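Local coordinates for glycoside hydrolase family protein (Novosphingobium sp. PP1Y, PDB 6Q2F) that probably hydrolyses terminal alpha-L-rhamnosyl residues from glycosides, as an alpha-L-rhamnosidase that carries a bound sodium ion, at residues Ile604-Leu609 / Leu640-Ser645. Sequence-based numbering, arbitrary orientation.
With NA (sodium ion), chain B.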
ATOM      1  N   ILE A 604      -3.403  10.169 -10.311  1.00 18.61           N
ATOM      2  CA  ILE A 604      -3.828   8.778 -10.282  1.00 21.45           C
ATOM      3  C   ILE A 604      -3.422   8.165  -8.946  1.00 24.87           C
ATOM      4  O   ILE A 604      -2.264   7.752  -8.769  1.00 26.38           O
ATOM      5  CB  ILE A 604      -3.260   8.011 -11.480  1.00 23.72           C
ATOM      6  CG1 ILE A 604      -3.675   8.719 -12.771  1.00 25.37           C
ATOM      7  CG2 ILE A 604      -3.799   6.611 -11.495  1.00 20.73           C
ATOM      8  CD1 ILE A 604      -2.884   8.336 -13.966  1.00 29.56           C
ATOM      9  N   PRO A 605      -4.329   8.125  -7.975  1.00 24.95           N
ATOM     10  CA  PRO A 605      -4.044   7.413  -6.728  1.00 25.89           C
ATOM     11  C   PRO A 605      -3.734   5.959  -7.028  1.00 26.46           C
ATOM     12  O   PRO A 605      -4.343   5.350  -7.905  1.00 23.04           O
ATOM     13  CB  PRO A 605      -5.342   7.567  -5.927  1.00 18.24           C
ATOM     14  CG  PRO A 605      -5.982   8.808  -6.502  1.00 23.89           C
ATOM     15  CD  PRO A 605      -5.668   8.731  -7.968  1.00 23.73           C
HETATM   16  N   MSE A 606      -2.757   5.422  -6.322  1.00 23.86           N
HETATM   17  CA  MSE A 606      -2.200   4.145  -6.656  1.00 22.98           C
HETATM   18  C   MSE A 606      -1.948   3.307  -5.409  1.00 24.38           C
HETATM   19  O   MSE A 606      -1.568   3.816  -4.353  1.00 26.97           O
HETATM   20  CB  MSE A 606      -0.877   4.327  -7.443  1.00 23.74           C
HETATM   21  CG  MSE A 606      -0.367   3.031  -8.031  1.00 24.61           C
HETATM   22 SE   MSE A 606       1.046   3.451  -9.276  0.84 22.31          SE
HETATM   23  CE  MSE A 606       1.566   1.637  -9.822  1.00 20.93           C
ATOM     24  N   ALA A 607      -2.186   2.010  -5.551  1.00 19.79           N
ATOM     25  CA  ALA A 607      -1.990   1.048  -4.477  1.00 21.26           C
ATOM     26  C   ALA A 607      -1.232  -0.141  -5.065  1.00 24.76           C
ATOM     27  O   ALA A 607      -0.610  -0.044  -6.127  1.00 24.38           O
ATOM     28  CB  ALA A 607      -3.347   0.677  -3.872  1.00 20.20           C
ATOM     29  N   ALA A 608      -1.268  -1.275  -4.367  1.00 23.27           N
ATOM     30  CA  ALA A 608      -0.543  -2.472  -4.779  1.00 27.24           C
ATOM     31  C   ALA A 608      -1.351  -3.713  -4.400  1.00 31.51           C
ATOM     32  O   ALA A 608      -2.174  -3.686  -3.478  1.00 29.62           O
ATOM     33  CB  ALA A 608       0.864  -2.552  -4.134  1.00 20.33           C
ATOM     34  N   LEU A 609      -1.109  -4.807  -5.123  1.00 26.25           N
ATOM     35  CA  LEU A 609      -1.622  -6.117  -4.721  1.00 24.14           C
ATOM     36  C   LEU A 609      -0.637  -7.195  -5.130  1.00 26.58           C
ATOM     37  O   LEU A 609      -0.250  -7.266  -6.297  1.00 34.09           O
ATOM     38  CB  LEU A 609      -2.998  -6.443  -5.326  1.00 25.45           C
ATOM     39  CG  LEU A 609      -3.347  -7.893  -4.916  1.00 33.45           C
ATOM     40  CD1 LEU A 609      -3.781  -7.997  -3.424  1.00 26.90           C
ATOM     41  CD2 LEU A 609      -4.373  -8.574  -5.832  1.00 35.87           C
ATOM     42  N   LEU A 640      -9.487   7.634 -11.933  1.00 23.25           N
ATOM     43  CA  LEU A 640      -8.547   6.578 -12.188  1.00 24.66           C
ATOM     44  C   LEU A 640      -7.958   6.060 -10.879  1.00 27.76           C
ATOM     45  O   LEU A 640      -7.663   6.800 -10.001  1.00 29.15           O
ATOM     46  CB  LEU A 640      -7.468   7.064 -13.135  1.00 25.43           C
ATOM     47  CG  LEU A 640      -7.887   7.418 -14.546  1.00 24.58           C
ATOM     48  CD1 LEU A 640      -6.852   8.201 -15.279  1.00 24.00           C
ATOM     49  CD2 LEU A 640      -8.268   6.207 -15.343  1.00 27.74           C
ATOM     50  N   VAL A 641      -7.802   4.769 -10.769  1.00 21.53           N
ATOM     51  CA  VAL A 641      -7.243   4.123  -9.588  1.00 22.69           C
ATOM     52  C   VAL A 641      -6.226   3.115 -10.086  1.00 26.40           C
ATOM     53  O   VAL A 641      -6.602   2.103 -10.693  1.00 25.97           O
ATOM     54  CB  VAL A 641      -8.305   3.412  -8.739  1.00 23.00           C
ATOM     55  CG1 VAL A 641      -7.659   2.765  -7.528  1.00 18.84           C
ATOM     56  CG2 VAL A 641      -9.422   4.361  -8.325  1.00 23.56           C
ATOM     57  N   ALA A 642      -4.956   3.365  -9.815  1.00 25.22           N
ATOM     58  CA  ALA A 642      -3.931   2.456 -10.293  1.00 24.90           C
ATOM     59  C   ALA A 642      -3.525   1.498  -9.185  1.00 24.77           C
ATOM     60  O   ALA A 642      -3.699   1.769  -7.993  1.00 26.30           O
ATOM     61  CB  ALA A 642      -2.702   3.218 -10.801  1.00 24.93           C
ATOM     62  N   ALA A 643      -2.977   0.363  -9.593  1.00 24.02           N
ATOM     63  CA  ALA A 643      -2.354  -0.527  -8.634  1.00 23.86           C
ATOM     64  C   ALA A 643      -1.150  -1.214  -9.251  1.00 28.51           C
ATOM     65  O   ALA A 643      -1.194  -1.689 -10.387  1.00 26.67           O
ATOM     66  CB  ALA A 643      -3.345  -1.564  -8.106  1.00 27.65           C
ATOM     67  N   GLU A 644      -0.071  -1.215  -8.487  1.00 24.96           N
ATOM     68  CA  GLU A 644       1.077  -2.084  -8.691  1.00 29.90           C
ATOM     69  C   GLU A 644       0.609  -3.532  -8.550  1.00 29.09           C
ATOM     70  O   GLU A 644       0.367  -4.009  -7.440  1.00 32.99           O
ATOM     71  CB  GLU A 644       2.166  -1.685  -7.689  1.00 22.61           C
ATOM     72  CG  GLU A 644       3.367  -2.556  -7.608  1.00 27.11           C
ATOM     73  CD  GLU A 644       4.234  -2.134  -6.433  1.00 32.35           C
ATOM     74  OE1 GLU A 644       4.068  -0.978  -5.984  1.00 31.25           O
ATOM     75  OE2 GLU A 644       5.018  -2.963  -5.940  1.00 45.37           O
ATOM     76  N   SER A 645       0.462  -4.233  -9.672  1.00 25.61           N
ATOM     77  CA  SER A 645      -0.400  -5.413  -9.752  1.00 22.38           C
ATOM     78  C   SER A 645       0.414  -6.694  -9.880  1.00 30.39           C
ATOM     79  O   SER A 645       1.195  -6.849 -10.820  1.00 28.02           O
ATOM     80  CB  SER A 645      -1.383  -5.308 -10.927  1.00 22.04           C
ATOM     81  OG  SER A 645      -2.207  -4.172 -10.833  1.00 31.46           O
TER
HETATM   82 NA    NA B1201       5.025   0.004  -3.802  1.00 37.66          NA
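Ala642 and Glu644 meet Met606, Ala607 and Ala608 where two neighbouring parallel strands run side by side in a beta-alpha-beta unit: strand 604-610, helix 620-636, strand 642-649. The unit belongs to a closed ring of eight parallel strands, consistent with a TIM-type barrel.

Four backbone hydrogen bonds join the pair. Pro605 O takes the N-H of Ala642, and Ala642 O receives Ala607 N at 2.9 Å. Ala607 O then accepts Glu644 N at 2.7 Å, and Glu644 O closes the series by accepting Leu609 N.

On the face that carries Ala642 and Glu644, the methyl of Ala642 sits between two side chains of the other strand: its CB lies 3.6 Å from Ile604 CG2 and equally near CG of Met606, here a selenomethionine. That side chain is fully extended, with CG anti to the backbone N (chi1 -170°), and it slants across the neighbouring strand past Ala642 until its CE lies 3.5 Å from Glu644 N. Tyr581 and Val676 add to the packing here, while helix 620-636 lies against Pro605 and Ala607 on the other side.

Glu644 also leaves its backbone with CG anti to N (chi1 173°) and stays extended, its CB 3.9 Å from Ala608 CB and its carboxylate reaching beyond that methyl. Asp503, Ser504, Glu583 and Glu586 complete the metal site, in which Glu644 OE1 binds the sodium ion at 2.6 Å.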